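Local coordinates for protein glycoside Hydrolase (Bacteroides uniformis, PDB 5TA0) that probably hydrolyses agarose chains as a family 86 glycoside hydrolase, captured here as an engineered variant with neoagarooctaose bound, at residues A[177-181]-A[182-186]; A[589-592]-A[593-597]. All coordinates share one frame; numbering follows the deposited sequence.

Overall arrangement
Contact 1 comes first along the chain, at the C-terminal end of helix 170-183, which lies between strands 134-140 and 197-199 of the parallel sheet of the alpha/beta barrel. Contact 2 follows some 400 residues later, in the C-terminal domain, where the loop from strand 583-585 to strand 602-609 crosses from an antiparallel sheet to a mixed one. The centres of contact 1 and contact 2 are about 48 Å apart, the nearest atoms of contact 1 and contact 2 about 34 Å, on opposite sides of the chain's centre. They share no helix or strand, yet Phe591 and Gln596 of contact 2 touch helix 298-315 of the barrel. One contact thus belongs to the barrel's outer helical layer, the other to a junction between domains.

Contact 1: residues A[177-181]-A[182-186]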
ATOM      1  N   GLY A 177      16.751 -10.995 -16.209  1.00  6.87           N
ATOM      2  CA  GLY A 177      16.179 -12.302 -16.585  1.00  6.91           C
ATOM      3  C   GLY A 177      17.125 -13.456 -16.269  1.00  6.87           C
ATOM      4  O   GLY A 177      16.694 -14.479 -15.737  1.00  7.39           O
ATOM      5  N   ARG A 178      18.408 -13.302 -16.571  1.00  7.07           N
ATOM      6  CA  ARG A 178      19.380 -14.368 -16.281  1.00  7.74           C
ATOM      7  C   ARG A 178      19.530 -14.558 -14.783  1.00  8.02           C
ATOM      8  O   ARG A 178      19.613 -15.672 -14.295  1.00  8.14           O
ATOM      9  CB  ARG A 178      20.728 -14.100 -16.918  1.00  8.02           C
ATOM     10  CG  ARG A 178      20.767 -14.248 -18.428  1.00  8.93           C
ATOM     11  CD  ARG A 178      22.193 -14.033 -18.902  1.00  9.43           C
ATOM     12  NE  ARG A 178      22.319 -14.271 -20.327  1.00 10.82           N
ATOM     13  CZ  ARG A 178      22.349 -15.467 -20.895  1.00 12.32           C
ATOM     14  NH1 ARG A 178      22.334 -16.554 -20.160  1.00 13.67           N
ATOM     15  NH2 ARG A 178      22.392 -15.549 -22.227  1.00 14.45           N
ATOM     16  N   TYR A 179      19.566 -13.464 -14.030  1.00  7.66           N
ATOM     17  CA  TYR A 179      19.683 -13.569 -12.581  1.00  7.80           C
ATOM     18  C   TYR A 179      18.569 -14.448 -12.017  1.00  7.98           C
ATOM     19  O   TYR A 179      18.810 -15.359 -11.199  1.00  8.52           O
ATOM     20  CB  TYR A 179      19.605 -12.160 -11.938  1.00  7.59           C
ATOM     21  CG  TYR A 179      19.685 -12.194 -10.432  1.00  7.62           C
ATOM     22  CD1 TYR A 179      18.534 -12.322  -9.666  1.00  7.69           C
ATOM     23  CD2 TYR A 179      20.909 -12.151  -9.797  1.00  7.83           C
ATOM     24  CE1 TYR A 179      18.600 -12.422  -8.282  1.00  7.76           C
ATOM     25  CE2 TYR A 179      20.999 -12.196  -8.408  1.00  8.14           C
ATOM     26  CZ  TYR A 179      19.849 -12.349  -7.659  1.00  8.01           C
ATOM     27  OH  TYR A 179      19.905 -12.424  -6.293  1.00  9.18           O
ATOM     28  N   ILE A 180      17.344 -14.152 -12.399  1.00  8.31           N
ATOM     29  CA  ILE A 180      16.171 -14.872 -11.898  1.00  8.69           C
ATOM     30  C   ILE A 180      16.292 -16.353 -12.269  1.00  9.48           C
ATOM     31  O   ILE A 180      16.126 -17.238 -11.416  1.00 10.30           O
ATOM     32  CB  ILE A 180      14.851 -14.261 -12.415  1.00  8.80           C
ATOM     33  CG1 ILE A 180      14.648 -12.832 -11.895  1.00  9.05           C
ATOM     34  CG2 ILE A 180      13.651 -15.127 -12.050  1.00  9.23           C
ATOM     35  CD1 ILE A 180      13.722 -12.013 -12.762  1.00  9.40           C
ATOM     36  N   LYS A 181      16.644 -16.625 -13.525  1.00 10.24           N
ATOM     37  CA  LYS A 181      16.740 -18.007 -14.010  1.00 11.14           C
ATOM     38  C   LYS A 181      17.837 -18.794 -13.308  1.00 11.37           C
ATOM     39  O   LYS A 181      17.660 -19.985 -13.017  1.00 12.73           O
ATOM     40  CB  LYS A 181      17.008 -17.956 -15.501  1.00 12.65           C
ATOM     41  CG  LYS A 181      17.146 -19.332 -16.154  1.00 14.40           C
ATOM     42  CD  LYS A 181      17.292 -19.170 -17.663  1.00 17.58           C
ATOM     43  CE  LYS A 181      17.520 -20.508 -18.389  1.00 19.86           C
ATOM     44  NZ  LYS A 181      18.862 -21.101 -18.141  1.00 22.24           N
ATOM     45  N   GLU A 182      18.977 -18.154 -13.051  1.00 10.45           N
ATOM     46  CA  GLU A 182      20.169 -18.826 -12.507  1.00 10.90           C
ATOM     47  C   GLU A 182      20.103 -19.010 -10.997  1.00 10.84           C
ATOM     48  O   GLU A 182      20.494 -20.060 -10.468  1.00 11.94           O
ATOM     49  CB  GLU A 182      21.455 -18.058 -12.861  1.00 12.12           C
ATOM     50  CG  GLU A 182      21.780 -17.920 -14.353  1.00 13.09           C
ATOM     51  CD  GLU A 182      22.274 -19.170 -15.028  1.00 14.48           C
ATOM     52  OE1 GLU A 182      22.340 -20.249 -14.405  1.00 15.50           O
ATOM     53  OE2 GLU A 182      22.608 -19.032 -16.230  1.00 16.61           O
ATOM     54  N   TYR A 183      19.614 -18.020 -10.270  1.00  9.90           N
ATOM     55  CA  TYR A 183      19.639 -18.089  -8.817  1.00  9.24           C
ATOM     56  C   TYR A 183      18.487 -18.920  -8.222  1.00  9.27           C
ATOM     57  O   TYR A 183      18.722 -19.745  -7.336  1.00  9.79           O
ATOM     58  CB  TYR A 183      19.618 -16.665  -8.216  1.00  8.88           C
ATOM     59  CG  TYR A 183      19.455 -16.715  -6.712  1.00  8.86           C
ATOM     60  CD1 TYR A 183      20.398 -17.358  -5.918  1.00  8.99           C
ATOM     61  CD2 TYR A 183      18.308 -16.213  -6.087  1.00  8.98           C
ATOM     62  CE1 TYR A 183      20.230 -17.473  -4.555  1.00  9.33           C
ATOM     63  CE2 TYR A 183      18.134 -16.317  -4.710  1.00  9.07           C
ATOM     64  CZ  TYR A 183      19.107 -16.955  -3.946  1.00  9.26           C
ATOM     65  OH  TYR A 183      18.957 -17.132  -2.588  1.00 10.64           O
ATOM     66  N   PHE A 184      17.256 -18.715  -8.661  1.00  8.73           N
ATOM     67  CA  PHE A 184      16.077 -19.309  -7.977  1.00  9.03           C
ATOM     68  C   PHE A 184      15.840 -20.753  -8.407  1.00 10.07           C
ATOM     69  O   PHE A 184      16.115 -21.131  -9.544  1.00 11.40           O
ATOM     70  CB  PHE A 184      14.826 -18.471  -8.225  1.00  8.76           C
ATOM     71  CG  PHE A 184      14.898 -17.071  -7.636  1.00  8.49           C
ATOM     72  CD1 PHE A 184      14.664 -16.847  -6.282  1.00  8.37           C
ATOM     73  CD2 PHE A 184      15.253 -15.994  -8.443  1.00  8.13           C
ATOM     74  CE1 PHE A 184      14.742 -15.559  -5.763  1.00  8.38           C
ATOM     75  CE2 PHE A 184      15.362 -14.722  -7.926  1.00  8.18           C
ATOM     76  CZ  PHE A 184      15.082 -14.504  -6.588  1.00  8.16           C
ATOM     77  N   GLY A 185      15.290 -21.529  -7.489  1.00 10.93           N
ATOM     78  CA  GLY A 185      14.839 -22.896  -7.770  1.00 11.84           C
ATOM     79  C   GLY A 185      13.380 -23.053  -7.453  1.00 13.06           C
ATOM     80  O   GLY A 185      12.577 -22.180  -7.747  1.00 13.56           O
ATOM     81  N   GLU A 186      13.038 -24.179  -6.812  1.00 14.82           N
ATOM     82  CA  GLU A 186      11.662 -24.558  -6.522  1.00 16.91           C
ATOM     83  C   GLU A 186      11.437 -24.834  -5.031  1.00 16.68           C
ATOM     84  O   GLU A 186      10.427 -25.446  -4.655  1.00 18.69           O
ATOM     85  CB  GLU A 186      11.285 -25.806  -7.349  1.00 19.30           C
ATOM     86  CG  GLU A 186      11.324 -25.609  -8.859  1.00 22.49           C
ATOM     87  CD  GLU A 186      12.722 -25.616  -9.450  1.00 25.53           C
ATOM     88  OE1 GLU A 186      13.586 -26.428  -9.037  1.00 28.99           O
ATOM     89  OE2 GLU A 186      12.970 -24.776 -10.347  1.00 29.83           O
TER
HETATM   90  O   HOH W   1      23.727 -16.640 -17.196  1.00 15.85           O
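Arg178 and Glu182 stand one turn apart near the end of helix 170-183, and Glu182 N donates to Arg178 O at 2.8 Å, almost in line with the carbonyl. Their charged ends do not touch: Arg178 NH1 and Glu182 OE2 are 4.7 Å apart, and a water between them accepts from the guanidinium and donates to the carboxylate. Arg178 NE is meanwhile engaged in a salt bridge with Glu174. With chi1 at -62°, Glu182 CG lies 3.1 Å from Arg178 O, and the bend at chi2 then turns the carboxylate. Next, Tyr179 O receives Tyr183 N at 2.9 Å. Both tyrosines carry CG anti to the backbone N, and their side chains run side by side, with Tyr183 CB over one face of the Tyr179 ring and the two planes inclined at 33°. Ile180 O takes a weak bond from Phe184 N and lies at the edge of the Phe184 ring, 3.3 Å from CD2. Ile180 CG2 also packs on this ring, while Tyr183 CD2 sits over the centre of one face. Phe184 leaves helical geometry, and Lys194 NZ is a second donor to Ile180 O. The contact therefore pairs an aromatic side, its two tyrosines packed on helix 86-94 and Phe184 on Glu192 and Pro195, with a partly exposed polar side where water links two charges whose direct attraction is probably weak and screened.

Contact 2: residues A[589-592]-A[593-597]; sequences DNFR and GDVQK. With EDO (1,2-ethanediol), chain P.
Phe591 takes a chi1 of 51°, with CG between its own backbone N and carbonyl carbon, and this swings the ring across the bend toward Asp594 and Val595. Asp594 O and Val595 CA lie at the ring edge, the oxygen in the ring plane and 3.4 Å from Phe591 CE2. Val595 CG1 adds an apolar contact, 4.3 Å from Phe591 CZ. Carbonyl oxygen against ring hydrogens is a mildly favourable polar arrangement. Between the two sides, Gly593 turns the chain with a positive phi of 83°, where a side chain would collide with the Arg592 carbonyl. Its N-H is taken by Asp433. Just after the bend, Asp594 OD2 accepts from Gln596 N at 2.8 Å, the donor approaching from above the carboxylate plane. One water ties two backbone carbonyls to the Gln596 side chain: it donates to Asp594 O at 2.7 Å, more weakly to Arg592 O, and accepts from Gln596 NE2. An ethanediol, probably from the crystallisation liquor, donates from its O1 to Val595 O at 2.6 Å. Arg592 points its guanidinium the other way, into salt bridges with Glu607 and Glu359, while the Phe591 ring meets Phe602 edge-to-face. The whole is a bend at Gly593, whose backbone angles call for glycine, followed by an Asx turn, in the loop joining two sheets of the C-terminal domain.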
ATOM      1  N   ASP A 589     -20.408  18.228   4.277  1.00 28.64           N
ATOM      2  CA  ASP A 589     -19.331  19.120   4.729  1.00 30.69           C
ATOM      3  C   ASP A 589     -18.076  18.359   5.163  1.00 28.23           C
ATOM      4  O   ASP A 589     -16.958  18.873   4.992  1.00 30.27           O
ATOM      5  CB  ASP A 589     -19.797  20.008   5.898  1.00 34.01           C
ATOM      6  CG  ASP A 589     -20.591  21.216   5.437  1.00 37.43           C
ATOM      7  OD1 ASP A 589     -20.139  21.917   4.505  1.00 38.66           O
ATOM      8  OD2 ASP A 589     -21.663  21.474   6.022  1.00 42.76           O
ATOM      9  N   ASN A 590     -18.259  17.163   5.731  1.00 24.96           N
ATOM     10  CA  ASN A 590     -17.130  16.348   6.190  1.00 21.41           C
ATOM     11  C   ASN A 590     -16.775  15.277   5.164  1.00 19.14           C
ATOM     12  O   ASN A 590     -17.660  14.643   4.589  1.00 19.03           O
ATOM     13  CB  ASN A 590     -17.411  15.698   7.551  1.00 22.63           C
ATOM     14  CG  ASN A 590     -16.150  15.177   8.243  1.00 24.19           C
ATOM     15  OD1 ASN A 590     -15.026  15.537   7.885  1.00 23.36           O
ATOM     16  ND2 ASN A 590     -16.333  14.329   9.247  1.00 25.05           N
ATOM     17  N   PHE A 591     -15.474  15.106   4.941  1.00 16.18           N
ATOM     18  CA  PHE A 591     -14.935  14.060   4.071  1.00 15.51           C
ATOM     19  C   PHE A 591     -13.870  13.285   4.829  1.00 14.77           C
ATOM     20  O   PHE A 591     -13.499  13.626   5.948  1.00 14.64           O
ATOM     21  CB  PHE A 591     -14.409  14.646   2.743  1.00 15.95           C
ATOM     22  CG  PHE A 591     -13.460  15.795   2.916  1.00 16.30           C
ATOM     23  CD1 PHE A 591     -13.914  17.100   2.787  1.00 17.03           C
ATOM     24  CD2 PHE A 591     -12.122  15.589   3.226  1.00 16.57           C
ATOM     25  CE1 PHE A 591     -13.051  18.176   2.956  1.00 16.96           C
ATOM     26  CE2 PHE A 591     -11.254  16.655   3.403  1.00 17.04           C
ATOM     27  CZ  PHE A 591     -11.714  17.956   3.263  1.00 17.31           C
ATOM     28  N   ARG A 592     -13.401  12.207   4.219  1.00 13.27           N
ATOM     29  CA  ARG A 592     -12.452  11.321   4.861  1.00 12.92           C
ATOM     30  C   ARG A 592     -11.099  11.998   5.095  1.00 12.80           C
ATOM     31  O   ARG A 592     -10.396  12.359   4.144  1.00 12.73           O
ATOM     32  CB  ARG A 592     -12.308  10.090   3.967  1.00 13.41           C
ATOM     33  CG  ARG A 592     -11.502   8.980   4.564  1.00 13.74           C
ATOM     34  CD  ARG A 592     -11.060   8.016   3.512  1.00 13.43           C
ATOM     35  NE  ARG A 592     -12.118   7.253   2.845  1.00 13.08           N
ATOM     36  CZ  ARG A 592     -12.212   5.921   2.808  1.00 12.46           C
ATOM     37  NH1 ARG A 592     -11.366   5.156   3.479  1.00 12.32           N
ATOM     38  NH2 ARG A 592     -13.157   5.328   2.085  1.00 12.95           N
ATOM     39  N   GLY A 593     -10.730  12.165   6.363  1.00 12.11           N
ATOM     40  CA  GLY A 593      -9.456  12.735   6.735  1.00 12.66           C
ATOM     41  C   GLY A 593      -9.376  14.250   6.757  1.00 13.27           C
ATOM     42  O   GLY A 593     -10.403  14.944   6.836  1.00 13.86           O
ATOM     43  N   ASP A 594      -8.146  14.740   6.691  1.00 13.27           N
ATOM     44  CA  ASP A 594      -7.836  16.107   7.092  1.00 13.00           C
ATOM     45  C   ASP A 594      -8.031  17.120   5.975  1.00 13.21           C
ATOM     46  O   ASP A 594      -8.099  16.778   4.792  1.00 13.28           O
ATOM     47  CB  ASP A 594      -6.429  16.188   7.706  1.00 13.44           C
ATOM     48  CG  ASP A 594      -5.328  16.190   6.683  1.00 13.92           C
ATOM     49  OD1 ASP A 594      -4.977  15.099   6.173  1.00 13.58           O
ATOM     50  OD2 ASP A 594      -4.780  17.265   6.367  1.00 12.93           O
ATOM     51  N   VAL A 595      -8.125  18.398   6.346  1.00 13.17           N
ATOM     52  CA  VAL A 595      -8.407  19.451   5.355  1.00 13.75           C
ATOM     53  C   VAL A 595      -7.195  19.864   4.506  1.00 12.69           C
ATOM     54  O   VAL A 595      -7.313  20.716   3.629  1.00 13.65           O
ATOM     55  CB  VAL A 595      -9.061  20.717   5.976  1.00 15.19           C
ATOM     56  CG1 VAL A 595     -10.389  20.358   6.623  1.00 16.03           C
ATOM     57  CG2 VAL A 595      -8.115  21.415   6.951  1.00 16.07           C
ATOM     58  N   GLN A 596      -6.042  19.240   4.755  1.00 11.86           N
ATOM     59  CA  GLN A 596      -4.866  19.377   3.910  1.00 11.55           C
ATOM     60  C   GLN A 596      -4.256  20.786   4.020  1.00 12.02           C
ATOM     61  O   GLN A 596      -3.701  21.295   3.044  1.00 12.40           O
ATOM     62  CB  GLN A 596      -5.160  18.988   2.451  1.00 11.46           C
ATOM     63  CG  GLN A 596      -5.744  17.593   2.347  1.00 10.92           C
ATOM     64  CD  GLN A 596      -5.833  17.071   0.930  1.00 10.15           C
ATOM     65  OE1 GLN A 596      -5.248  17.623   0.002  1.00  9.89           O
ATOM     66  NE2 GLN A 596      -6.568  15.957   0.762  1.00 10.29           N
ATOM     67  N   LYS A 597      -4.345  21.372   5.223  1.00 13.70           N
ATOM     68  CA  LYS A 597      -3.901  22.773   5.449  1.00 15.18           C
ATOM     69  C   LYS A 597      -2.457  23.041   4.989  1.00 14.64           C
ATOM     70  O   LYS A 597      -2.184  24.028   4.300  1.00 15.57           O
ATOM     71  CB  LYS A 597      -4.021  23.123   6.937  1.00 16.66           C
ATOM     72  CG  LYS A 597      -3.657  24.548   7.324  1.00 18.63           C
ATOM     73  CD  LYS A 597      -3.770  24.720   8.836  1.00 19.73           C
TER
HETATM   74  C1  EDO P 713      -9.567  22.279   2.328  1.00 27.07           C
HETATM   75  O1  EDO P 713      -8.494  22.922   3.034  1.00 29.41           O
HETATM   76  C2  EDO P 713     -10.089  23.261   1.297  1.00 26.69           C
HETATM   77  O2  EDO P 713      -9.032  23.657   0.413  1.00 23.26           O
HETATM   78  O   HOH W   2      -7.949  14.637   3.153  1.00 11.76           O